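Indole-3-pyruvate decarboxylase (Azospirillum brasilense, PDB 2NXW) decarboxylates indole-3-pyruvate to indole-3-acetaldehyde and carbon dioxide, a step in auxin biosynthesis, using thiamine diphosphate and a metal ion. Local coordinates at residues K22-L27 and F51-E56; R80-L85 and Q435-G440; T149-R154 and L169-A174; G292-G297 and A338-A343; Y363-Q368 and R386-Q391. All coordinates share one frame; numbering follows the deposited sequence.

Contact 1: residues K22-L27 and F51-E56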
# COMPACT_ATOMS: atom_id res chain seq x y z
N LYS A 22 -18.39 35.11 13.89
CA LYS A 22 -17.15 34.68 13.26
C LYS A 22 -17.14 33.16 13.18
O LYS A 22 -17.68 32.48 14.05
CB LYS A 22 -15.94 35.12 14.08
CG LYS A 22 -15.80 36.62 14.28
CD LYS A 22 -14.65 36.94 15.22
CE LYS A 22 -14.47 38.44 15.38
NZ LYS A 22 -15.71 39.08 15.89
N LEU A 23 -16.50 32.63 12.14
CA LEU A 23 -16.40 31.19 11.97
C LEU A 23 -15.84 30.53 13.24
O LEU A 23 -16.38 29.54 13.72
CB LEU A 23 -15.52 30.86 10.76
CG LEU A 23 -15.39 29.39 10.36
CD1 LEU A 23 -15.03 29.29 8.88
CD2 LEU A 23 -14.34 28.72 11.22
N ALA A 24 -14.76 31.10 13.79
CA ALA A 24 -14.16 30.53 15.00
C ALA A 24 -15.15 30.50 16.17
O ALA A 24 -15.19 29.54 16.93
CB ALA A 24 -12.91 31.32 15.39
N GLU A 25 -15.95 31.56 16.30
CA GLU A 25 -16.95 31.65 17.38
C GLU A 25 -18.02 30.59 17.18
O GLU A 25 -18.45 29.95 18.14
CB GLU A 25 -17.61 33.04 17.39
CG GLU A 25 -16.65 34.22 17.50
CD GLU A 25 -17.36 35.58 17.52
OE1 GLU A 25 -18.12 35.89 16.57
OE2 GLU A 25 -17.15 36.34 18.49
N ALA A 26 -18.46 30.41 15.94
CA ALA A 26 -19.48 29.42 15.62
C ALA A 26 -18.98 28.02 15.97
O ALA A 26 -19.74 27.19 16.47
CB ALA A 26 -19.84 29.49 14.14
N LEU A 27 -17.70 27.77 15.71
CA LEU A 27 -17.12 26.47 16.01
C LEU A 27 -17.04 26.25 17.53
O LEU A 27 -17.44 25.19 18.03
CB LEU A 27 -15.73 26.35 15.39
CG LEU A 27 -14.91 25.12 15.80
CD1 LEU A 27 -15.64 23.84 15.43
CD2 LEU A 27 -13.56 25.18 15.10
N PHE A 51 -6.71 31.66 18.34
CA PHE A 51 -6.53 31.71 19.79
C PHE A 51 -7.02 33.05 20.35
O PHE A 51 -7.48 33.10 21.48
CB PHE A 51 -5.06 31.47 20.16
CG PHE A 51 -4.69 30.02 20.28
CD1 PHE A 51 -4.72 29.18 19.16
CD2 PHE A 51 -4.29 29.49 21.51
CE1 PHE A 51 -4.36 27.84 19.27
CE2 PHE A 51 -3.93 28.14 21.62
CZ PHE A 51 -3.96 27.32 20.50
N LYS A 52 -6.94 34.11 19.54
CA LYS A 52 -7.40 35.43 19.96
C LYS A 52 -8.90 35.38 20.18
O LYS A 52 -9.40 35.89 21.18
CB LYS A 52 -7.07 36.48 18.88
CG LYS A 52 -7.62 37.88 19.19
CD LYS A 52 -7.17 38.88 18.15
CE LYS A 52 -7.79 40.25 18.40
NZ LYS A 52 -7.28 41.27 17.44
N VAL A 53 -9.62 34.76 19.25
CA VAL A 53 -11.07 34.65 19.41
C VAL A 53 -11.39 33.81 20.65
O VAL A 53 -12.25 34.16 21.45
CB VAL A 53 -11.73 34.00 18.17
CG1 VAL A 53 -13.21 33.74 18.44
CG2 VAL A 53 -11.56 34.91 16.96
N ALA A 54 -10.67 32.70 20.82
CA ALA A 54 -10.93 31.86 21.98
C ALA A 54 -10.70 32.61 23.29
O ALA A 54 -11.52 32.51 24.21
CB ALA A 54 -10.03 30.62 21.92
N GLU A 55 -9.61 33.35 23.38
CA GLU A 55 -9.30 34.08 24.60
C GLU A 55 -10.24 35.24 24.87
O GLU A 55 -10.67 35.46 26.00
CB GLU A 55 -7.87 34.62 24.54
CG GLU A 55 -7.46 35.35 25.80
CD GLU A 55 -6.05 35.87 25.73
OE1 GLU A 55 -5.85 36.98 25.19
OE2 GLU A 55 -5.14 35.17 26.20
N GLU A 56 -10.57 35.98 23.82
CA GLU A 56 -11.44 37.13 23.98
C GLU A 56 -12.90 36.77 24.25
O GLU A 56 -13.56 37.43 25.06
CB GLU A 56 -11.31 38.04 22.77
CG GLU A 56 -10.05 38.89 22.83
CD GLU A 56 -9.79 39.67 21.56
OE1 GLU A 56 -10.75 39.93 20.81
OE2 GLU A 56 -8.61 40.02 21.32

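Contact 2: residues R80-L85 and Q435-G440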
# COMPACT_ATOMS: atom_id res chain seq x y z
N ARG A 80 -12.65 11.81 28.08
CA ARG A 80 -12.93 10.61 28.85
C ARG A 80 -13.58 10.92 30.18
O ARG A 80 -14.48 10.21 30.62
CB ARG A 80 -11.64 9.83 29.11
CG ARG A 80 -10.96 9.33 27.86
CD ARG A 80 -9.77 8.43 28.21
NE ARG A 80 -8.88 8.27 27.07
CZ ARG A 80 -8.06 7.25 26.90
NH1 ARG A 80 -8.02 6.26 27.79
NH2 ARG A 80 -7.24 7.22 25.86
N TYR A 81 -13.12 11.99 30.83
CA TYR A 81 -13.63 12.34 32.14
C TYR A 81 -15.13 12.60 32.16
O TYR A 81 -15.84 12.12 33.05
CB TYR A 81 -12.90 13.58 32.68
CG TYR A 81 -13.21 13.86 34.14
CD1 TYR A 81 -12.48 13.25 35.17
CD2 TYR A 81 -14.27 14.69 34.50
CE1 TYR A 81 -12.80 13.47 36.52
CE2 TYR A 81 -14.60 14.91 35.84
CZ TYR A 81 -13.86 14.29 36.84
OH TYR A 81 -14.19 14.47 38.16
N SER A 82 -15.61 13.34 31.17
CA SER A 82 -17.02 13.71 31.09
C SER A 82 -17.80 13.03 29.97
O SER A 82 -18.96 13.39 29.71
CB SER A 82 -17.13 15.23 30.94
OG SER A 82 -16.54 15.90 32.03
N SER A 83 -17.19 12.04 29.31
CA SER A 83 -17.81 11.32 28.19
C SER A 83 -18.38 12.31 27.19
O SER A 83 -19.53 12.23 26.77
CB SER A 83 -18.91 10.36 28.68
OG SER A 83 -18.35 9.30 29.45
N THR A 84 -17.54 13.26 26.80
CA THR A 84 -17.94 14.29 25.85
C THR A 84 -16.82 14.53 24.84
O THR A 84 -15.89 13.72 24.73
CB THR A 84 -18.30 15.59 26.61
OG1 THR A 84 -18.93 16.52 25.71
CG2 THR A 84 -17.07 16.24 27.22
N LEU A 85 -16.91 15.63 24.10
CA LEU A 85 -15.87 15.96 23.12
C LEU A 85 -14.70 16.64 23.80
O LEU A 85 -14.89 17.48 24.69
CB LEU A 85 -16.40 16.91 22.05
CG LEU A 85 -17.52 16.41 21.13
CD1 LEU A 85 -17.86 17.51 20.15
CD2 LEU A 85 -17.07 15.15 20.39
N GLN A 435 -8.23 17.09 35.67
CA GLN A 435 -8.49 18.01 36.76
C GLN A 435 -8.95 19.38 36.27
O GLN A 435 -9.71 20.07 36.96
CB GLN A 435 -7.28 18.11 37.70
CG GLN A 435 -7.68 18.79 39.03
CD GLN A 435 -6.77 18.51 40.21
OE1 GLN A 435 -6.75 19.28 41.19
NE2 GLN A 435 -6.03 17.41 40.16
N CYS A 436 -8.54 19.79 35.07
CA CYS A 436 -8.99 21.08 34.56
C CYS A 436 -10.51 21.10 34.40
O CYS A 436 -11.13 22.16 34.53
CB CYS A 436 -8.35 21.41 33.21
SG CYS A 436 -6.65 21.99 33.31
N VAL A 437 -11.12 19.94 34.15
CA VAL A 437 -12.57 19.89 33.97
C VAL A 437 -13.32 19.19 35.10
O VAL A 437 -14.53 19.00 35.00
CB VAL A 437 -12.94 19.20 32.61
CG1 VAL A 437 -12.27 19.95 31.46
CG2 VAL A 437 -12.53 17.72 32.61
N SER A 438 -12.62 18.86 36.18
CA SER A 438 -13.23 18.14 37.30
C SER A 438 -13.92 18.96 38.37
O SER A 438 -14.39 18.41 39.37
CB SER A 438 -12.16 17.27 37.97
OG SER A 438 -11.30 18.10 38.74
N GLY A 439 -13.98 20.28 38.19
CA GLY A 439 -14.66 21.09 39.18
C GLY A 439 -14.10 20.93 40.57
O GLY A 439 -14.84 20.80 41.55
N GLY A 440 -12.77 20.93 40.64
CA GLY A 440 -12.08 20.81 41.92
C GLY A 440 -11.80 19.42 42.46
O GLY A 440 -11.11 19.30 43.48

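Contact 3: residues T149-R154 and L169-A174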
# COMPACT_ATOMS: atom_id res chain seq x y z
N THR A 149 -8.04 9.80 12.19
CA THR A 149 -9.31 10.44 12.56
C THR A 149 -10.43 9.82 11.73
O THR A 149 -10.17 9.25 10.67
CB THR A 149 -9.29 11.97 12.30
OG1 THR A 149 -8.91 12.22 10.94
CG2 THR A 149 -8.30 12.66 13.23
N VAL A 150 -11.67 9.94 12.21
CA VAL A 150 -12.81 9.37 11.49
C VAL A 150 -13.46 10.31 10.50
O VAL A 150 -14.26 9.88 9.67
CB VAL A 150 -13.89 8.83 12.46
CG1 VAL A 150 -13.32 7.67 13.23
CG2 VAL A 150 -14.40 9.92 13.38
N ALA A 151 -13.13 11.59 10.58
CA ALA A 151 -13.68 12.58 9.66
C ALA A 151 -12.77 13.79 9.70
O ALA A 151 -12.13 14.06 10.72
CB ALA A 151 -15.10 12.97 10.08
N GLN A 152 -12.72 14.52 8.59
CA GLN A 152 -11.89 15.70 8.48
C GLN A 152 -12.58 16.76 7.64
O GLN A 152 -13.43 16.45 6.81
CB GLN A 152 -10.57 15.39 7.78
CG GLN A 152 -9.80 14.15 8.22
CD GLN A 152 -10.39 12.87 7.67
OE1 GLN A 152 -10.80 12.81 6.50
NE2 GLN A 152 -10.42 11.82 8.49
N ALA A 153 -12.19 18.01 7.86
CA ALA A 153 -12.72 19.09 7.04
C ALA A 153 -11.77 20.27 7.06
O ALA A 153 -11.16 20.57 8.08
CB ALA A 153 -14.11 19.52 7.52
N ARG A 154 -11.63 20.91 5.90
CA ARG A 154 -10.84 22.12 5.80
C ARG A 154 -11.92 23.19 5.69
O ARG A 154 -12.70 23.19 4.74
CB ARG A 154 -9.97 22.12 4.53
CG ARG A 154 -9.28 23.45 4.34
CD ARG A 154 -8.36 23.49 3.13
NE ARG A 154 -7.85 24.84 2.93
CZ ARG A 154 -6.91 25.17 2.05
NH1 ARG A 154 -6.36 24.24 1.27
NH2 ARG A 154 -6.51 26.44 1.95
N LEU A 169 -18.21 17.08 13.60
CA LEU A 169 -18.44 16.88 15.02
C LEU A 169 -19.43 15.74 15.21
O LEU A 169 -19.35 14.99 16.18
CB LEU A 169 -18.96 18.15 15.69
CG LEU A 169 -18.02 19.35 15.61
CD1 LEU A 169 -18.58 20.45 16.50
CD2 LEU A 169 -16.61 18.95 16.07
N GLY A 170 -20.36 15.61 14.27
CA GLY A 170 -21.34 14.54 14.34
C GLY A 170 -20.69 13.19 14.20
O GLY A 170 -21.11 12.22 14.84
N ALA A 171 -19.66 13.11 13.36
CA ALA A 171 -18.93 11.86 13.15
C ALA A 171 -18.16 11.49 14.43
O ALA A 171 -18.10 10.32 14.81
CB ALA A 171 -17.96 12.01 11.98
N ALA A 172 -17.58 12.49 15.09
CA ALA A 172 -16.85 12.23 16.33
C ALA A 172 -17.80 11.64 17.37
O ALA A 172 -17.44 10.73 18.10
CB ALA A 172 -16.22 13.53 16.85
N ARG A 173 -19.02 12.15 17.42
CA ARG A 173 -20.01 11.67 18.39
C ARG A 173 -20.62 10.33 17.99
O ARG A 173 -20.97 9.52 18.85
CB ARG A 173 -21.11 12.72 18.58
CG ARG A 173 -20.72 13.86 19.51
CD ARG A 173 -21.24 15.20 19.04
NE ARG A 173 -22.70 15.28 18.98
CZ ARG A 173 -23.49 15.37 20.04
NH1 ARG A 173 -22.98 15.40 21.27
NH2 ARG A 173 -24.81 15.45 19.88
N ALA A 174 -20.72 10.08 16.69
CA ALA A 174 -21.33 8.84 16.22
C ALA A 174 -20.43 7.63 16.37
O ALA A 174 -20.91 6.53 16.57
CB ALA A 174 -21.78 8.99 14.77

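Contact 4: residues G292-G297 and A338-A343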
# COMPACT_ATOMS: atom_id res chain seq x y z
N GLY A 292 -20.80 -18.23 24.15
CA GLY A 292 -21.79 -17.21 23.86
C GLY A 292 -21.30 -15.93 24.51
O GLY A 292 -21.86 -15.45 25.49
N LEU A 293 -20.21 -15.39 23.95
CA LEU A 293 -19.57 -14.18 24.47
C LEU A 293 -20.12 -12.92 23.80
O LEU A 293 -19.82 -12.63 22.64
CB LEU A 293 -18.06 -14.27 24.25
CG LEU A 293 -17.18 -13.18 24.85
CD1 LEU A 293 -17.30 -13.15 26.38
CD2 LEU A 293 -15.74 -13.43 24.43
N PHE A 294 -20.93 -12.17 24.53
CA PHE A 294 -21.53 -10.95 24.00
C PHE A 294 -20.66 -9.75 24.37
O PHE A 294 -20.68 -9.29 25.51
CB PHE A 294 -22.94 -10.81 24.60
CG PHE A 294 -23.79 -9.73 23.99
CD1 PHE A 294 -23.34 -8.95 22.93
CD2 PHE A 294 -25.07 -9.51 24.49
CE1 PHE A 294 -24.16 -7.96 22.37
CE2 PHE A 294 -25.90 -8.52 23.94
CZ PHE A 294 -25.44 -7.75 22.88
N LEU A 295 -19.88 -9.27 23.40
CA LEU A 295 -19.00 -8.12 23.61
C LEU A 295 -19.80 -6.87 23.28
O LEU A 295 -19.92 -6.47 22.11
CB LEU A 295 -17.78 -8.21 22.69
CG LEU A 295 -16.90 -9.45 22.84
CD1 LEU A 295 -15.78 -9.41 21.81
CD2 LEU A 295 -16.33 -9.50 24.25
N LEU A 296 -20.35 -6.25 24.32
CA LEU A 296 -21.16 -5.06 24.13
C LEU A 296 -20.29 -3.80 24.11
O LEU A 296 -20.00 -3.22 25.16
CB LEU A 296 -22.22 -4.98 25.25
CG LEU A 296 -23.36 -3.97 25.09
CD1 LEU A 296 -24.24 -4.36 23.92
CD2 LEU A 296 -24.17 -3.93 26.38
N GLY A 297 -19.87 -3.41 22.90
CA GLY A 297 -19.08 -2.21 22.70
C GLY A 297 -17.58 -2.33 22.87
O GLY A 297 -16.91 -1.33 23.14
N ALA A 338 -26.89 1.89 21.29
CA ALA A 338 -28.05 2.27 22.09
C ALA A 338 -29.31 1.61 21.53
O ALA A 338 -30.19 1.20 22.30
CB ALA A 338 -28.21 3.78 22.11
N GLY A 339 -29.39 1.51 20.21
CA GLY A 339 -30.55 0.90 19.57
C GLY A 339 -30.63 -0.60 19.81
O GLY A 339 -31.72 -1.15 20.02
N LEU A 340 -29.48 -1.27 19.77
CA LEU A 340 -29.44 -2.70 20.01
C LEU A 340 -29.88 -2.98 21.45
O LEU A 340 -30.65 -3.91 21.70
CB LEU A 340 -28.01 -3.23 19.80
CG LEU A 340 -27.80 -4.69 20.19
CD1 LEU A 340 -28.60 -5.59 19.26
CD2 LEU A 340 -26.32 -5.03 20.13
N VAL A 341 -29.38 -2.18 22.38
CA VAL A 341 -29.74 -2.37 23.79
C VAL A 341 -31.25 -2.18 23.98
O VAL A 341 -31.89 -2.98 24.67
CB VAL A 341 -28.96 -1.38 24.69
CG1 VAL A 341 -29.48 -1.44 26.12
CG2 VAL A 341 -27.48 -1.75 24.68
N ASP A 342 -31.82 -1.14 23.38
CA ASP A 342 -33.25 -0.92 23.51
C ASP A 342 -34.05 -2.07 22.90
O ASP A 342 -35.07 -2.48 23.46
CB ASP A 342 -33.67 0.39 22.85
CG ASP A 342 -33.34 1.61 23.69
OD1 ASP A 342 -33.16 1.47 24.92
OD2 ASP A 342 -33.29 2.72 23.12
N ALA A 343 -33.59 -2.58 21.76
CA ALA A 343 -34.27 -3.68 21.09
C ALA A 343 -34.24 -4.96 21.93
O ALA A 343 -35.19 -5.74 21.94
CB ALA A 343 -33.65 -3.93 19.73

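Contact 5: residues Y363-Q368 and R386-Q391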
# COMPACT_ATOMS: atom_id res chain seq x y z
N TYR A 363 -8.81 -5.86 47.46
CA TYR A 363 -7.78 -4.83 47.36
C TYR A 363 -6.78 -4.97 48.49
O TYR A 363 -7.14 -5.19 49.64
CB TYR A 363 -8.42 -3.44 47.43
CG TYR A 363 -9.18 -3.08 46.18
CD1 TYR A 363 -8.50 -2.62 45.05
CD2 TYR A 363 -10.56 -3.22 46.11
CE1 TYR A 363 -9.18 -2.30 43.88
CE2 TYR A 363 -11.25 -2.91 44.94
CZ TYR A 363 -10.55 -2.46 43.83
OH TYR A 363 -11.22 -2.15 42.67
N PRO A 364 -5.48 -4.83 48.18
CA PRO A 364 -4.43 -4.94 49.19
C PRO A 364 -4.48 -3.79 50.19
O PRO A 364 -4.60 -2.62 49.82
CB PRO A 364 -3.15 -4.93 48.36
CG PRO A 364 -3.53 -4.08 47.18
CD PRO A 364 -4.91 -4.57 46.84
N THR A 365 -4.41 -4.13 51.47
CA THR A 365 -4.43 -3.15 52.54
C THR A 365 -3.38 -3.51 53.58
O THR A 365 -2.69 -4.52 53.45
CB THR A 365 -5.80 -3.11 53.23
OG1 THR A 365 -6.12 -4.42 53.72
CG2 THR A 365 -6.88 -2.67 52.24
N GLY A 366 -3.25 -2.67 54.60
CA GLY A 366 -2.30 -2.95 55.66
C GLY A 366 -0.85 -2.64 55.37
O GLY A 366 0.01 -3.50 55.54
N LEU A 367 -0.57 -1.41 54.94
CA LEU A 367 0.80 -1.02 54.67
C LEU A 367 1.62 -1.14 55.96
O LEU A 367 1.20 -0.65 57.01
CB LEU A 367 0.86 0.43 54.19
CG LEU A 367 2.26 1.06 54.16
CD1 LEU A 367 3.07 0.48 53.01
CD2 LEU A 367 2.13 2.57 54.00
N GLN A 368 2.78 -1.78 55.87
CA GLN A 368 3.66 -1.89 57.03
C GLN A 368 4.58 -0.66 56.97
O GLN A 368 5.58 -0.65 56.26
CB GLN A 368 4.47 -3.19 56.94
CG GLN A 368 3.58 -4.41 56.87
CD GLN A 368 2.75 -4.60 58.12
OE1 GLN A 368 3.28 -4.89 59.19
NE2 GLN A 368 1.43 -4.43 58.00
N ARG A 386 -5.79 4.64 53.05
CA ARG A 386 -6.40 5.95 53.26
C ARG A 386 -7.88 5.91 52.94
O ARG A 386 -8.70 6.48 53.67
CB ARG A 386 -5.72 7.02 52.39
CG ARG A 386 -4.46 7.59 52.99
CD ARG A 386 -4.04 8.87 52.26
NE ARG A 386 -5.11 9.88 52.28
CZ ARG A 386 -5.29 10.78 53.24
NH1 ARG A 386 -4.48 10.82 54.28
NH2 ARG A 386 -6.30 11.64 53.16
N VAL A 387 -8.23 5.24 51.85
CA VAL A 387 -9.63 5.12 51.45
C VAL A 387 -10.43 4.37 52.51
O VAL A 387 -11.52 4.79 52.89
CB VAL A 387 -9.76 4.42 50.09
CG1 VAL A 387 -11.22 4.13 49.78
CG2 VAL A 387 -9.17 5.32 49.00
N ARG A 388 -9.88 3.25 52.99
CA ARG A 388 -10.57 2.46 54.01
C ARG A 388 -10.74 3.22 55.31
O ARG A 388 -11.66 2.93 56.09
CB ARG A 388 -9.81 1.14 54.26
CG ARG A 388 -9.94 0.13 53.12
CD ARG A 388 -11.41 -0.23 52.90
NE ARG A 388 -11.62 -1.02 51.69
CZ ARG A 388 -11.22 -2.27 51.53
NH1 ARG A 388 -10.57 -2.89 52.51
NH2 ARG A 388 -11.47 -2.91 50.40
N ALA A 389 -9.87 4.19 55.55
CA ALA A 389 -9.93 5.01 56.76
C ALA A 389 -10.91 6.17 56.60
O ALA A 389 -11.10 6.95 57.53
CB ALA A 389 -8.54 5.54 57.11
N GLY A 390 -11.53 6.30 55.43
CA GLY A 390 -12.50 7.36 55.25
C GLY A 390 -12.32 8.35 54.10
O GLY A 390 -13.21 9.16 53.85
N GLN A 391 -11.19 8.29 53.41
CA GLN A 391 -10.97 9.21 52.30
C GLN A 391 -11.79 8.81 51.09
O GLN A 391 -11.78 7.66 50.67
CB GLN A 391 -9.49 9.23 51.90
CG GLN A 391 -9.21 10.15 50.72
CD GLN A 391 -8.20 9.56 49.75
OE1 GLN A 391 -8.49 9.41 48.55
NE2 GLN A 391 -7.02 9.23 50.25
O HOH W 1 -11.11 -5.35 49.14
O HOH W 2 -9.38 -4.96 51.27

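Contact 1: residues K22-L27 and F51-E56
V53 presents both of its methyl groups to the helix start at K22-L27, where CG1 meets E25 and A24, and CG2 meets K22 and A24. CG1 lies anti to the backbone N (chi1 173°), which turns the isopropyl fork so that both branches reach across. The CG1 methyl approaches E25 CG at 3.6 Å and the A24 methyl, CB, at 3.9 Å. CG2 is the branch nearer K22, with K22 CD 4.1 Å away, so the lysine contributes the apolar middle of its chain, extended as far as CE, and turns only at its last torsion. Both helices belong to the N-terminal, thiamine-binding domain: helix 23-33 lies on the parallel sheet, L27 on L181 and I183 of strand 179-184, while K52 of helix 48-57 forms a salt bridge with E488 of the second subunit. E25 touches V53 with its methylene alone, the two side chains crossing at about a right angle. The extended chain carries the carboxylate back to the helix start, where K22, the N-cap residue, gives its backbone N-H to E25 OE1 at 2.8 Å. That bond is nearly straight at 169° and meets OE1 on its anti side.

Contact 2: residues R80-L85 and Q435-G440
Y81 and S438 make the closest approach here, and it is a van der Waals one: the phenol oxygen Y81 OH sits 3.5 Å from S438 CB, with ring carbon Y81 CZ 3.6 Å from the same atom. The serine backbone joins in, S438 CA lying 3.8 Å from Y81 CE2, so the outer end of the ring rests obliquely on S438, near the end of helix 427-437. The apolar part lies nearer the ring's root, where V437 CG2 is 4.0 Å from Y81 CD2, and the two side chains slide past each other in opposite directions. With CG anti to the backbone N (chi1 -170°), the tyrosine reaches from the last turn of helix 68-82 along both residues. A lesser touch is S82 OG to V437 CG2, at 4.4 Å.

The polar bonds of these side chains lead elsewhere. S82 OG is hydrogen-bonded to Q37 OE1, and S438 OG to the backbone O of K441, just after the segment. Two helix ends, one from the N-terminal and one from the C-terminal thiamine-binding domain, are thus joined by shape and dispersion, and the serine takes part through its carbons.

Contact 3: residues T149-R154 and L169-A174
T149 OG1 is gripped from two directions: Q152 NE2 gives it an N-H at 2.9 Å, and it is also hydrogen-bonded to the backbone O of F145. The Q152 bond is fairly straight at 162°, and the hydroxyl oxygen lies 10° from the amide plane, so the glutamine's flat end is held to the threonine at the start of its own segment. The amide oxygen is held too: Q152 OE1 accepts from K160 NZ of the third subunit. With both amide atoms in use, the rotation of the group is fixed.

Across the contact the chemistry is apolar and the pieces are small. The methyl groups A151 CB and A171 CB face each other at 3.6 Å, a tight fit that brings the backbones close, with the two CA atoms 6.3 Å apart. V150 flanks this pair. Its CG2, set between the backbone N and the carbonyl carbon (chi1 -65°), comes to 4.0 Å from the backbone A171 O and 4.4 Å from the A171 methyl, CB. A172 N is also 4.4 Å from that same V150 CG2, so one valine branch spans a step of the helix backbone.

The segments lie on the first two elements of a beta-alpha-beta unit made of strand 152-154, helix 161-175 and strand 179-184. Strand 152-154 is the edge strand of the N-terminal parallel sheet within this chain, paired with 179-184 through A151 and A153. The helix lies over that edge, and L169 on its far side packs on A30 and L31 of helix 23-33.

Contact 4: residues G292-G297 and A338-A343
Strand 292-296 runs inside the sheet of the central domain, between strands 225-229 and 317-321, and helix 337-346 packs over one side of it. Two strand residues, F294 and L296, point toward the helix, which answers with L340 and V341.

F294 has CG anti to the backbone N (chi1 -170°), and its ring reaches out from the sheet to meet the leucine coming the other way. The far ring atom, F294 CZ, is 4.0 Å from L340 CD2, and that methyl lies at the edge of the ring, in its plane. L340 CD2 is shared: it also stands 4.4 Å from L296 CD1. The same L296 methyl, CD1, also meets V341 CG2 at 4.2 Å, so L296 sits against both helix residues while F294 meets one. All four side chains are buried, and every touch is between carbons at ordinary packing distances.

At 132° between their N-to-C directions, the helix runs closer to antiparallel than parallel to the strand, and the gap of 11.5 Å between the axes is spanned by side chains. V215 and M219 of helix 205-221 also pack on F294, and L340 also touches A320 of strand 317-321. Such a helix laid on a largely parallel sheet, with branched and aromatic side chains filling the interface, is the layered alpha/beta build of the central domain in thiamine diphosphate-dependent decarboxylases.

Contact 5: residues Y363-Q368 and R386-Q391
This is a water-bridged surface contact, in which the R388 guanidinium reaches from the end of helix 376-388 to the loop at Y363-Q368 that precedes the same helix. The helix finishes in a Schellman motif at G390, whose positive phi goes with two bonds back into the last turn: Q391 N to R386 O at 3.1 Å and G390 N to V387 O.

R388 is bent at chi2 (-59°), which turns the chain so that its guanidinium lies alongside the loop. Direct touches are few. T365 presents its methyl, CG2, 3.7 Å from R388 NH1, the two side chains crossing at about a right angle, and Y363 CB lies 4.3 Å from R388 NH2. Both meet the guanidinium obliquely. The loop is also bonded directly to the helix: D385 accepts from the backbone N of G366 and of L367, N384 ND2 binds P364 O, and R381 NH1 binds T365 O.

Within the loop Q368 folds back, giving NE2 to G366 O at 3.0 Å. That donor stands above the carbonyl plane, while the oxygen lies in the plane of the Q368 amide.

Polar bridging from the arginine is done by two waters that fasten it to both backbone groups of one residue. Water 2 accepts from R388 NH1 at 2.7 Å and donates to Y363 O. Water 1, at the edge of the guanidinium and in its plane, accepts from R388 NH2 at 2.8 Å and from the backbone Y363 N at 2.9 Å.

Contacts 3, 4 and 5 are nested within the long loop that contact 2 closes by bringing the N- and C-terminal thiamine-binding domains together; contact 1 comes earlier in the chain. Contacts 2 and 3 touch: L85 CD2 packs 4.0 Å from R173 CG and as far from A172 CB. Contact 1 lies near contact 3, nearest atoms about 5 Å apart, and helix 23-33 reaches both. Contact 4, in the central domain, has its centre about 27 Å from that of contact 2. Contacts 1 and 5 are farthest apart, centres about 47 Å. All five lie away from the thiamine diphosphate and magnesium sites, although segment 435-440 belongs to the cofactor-binding region.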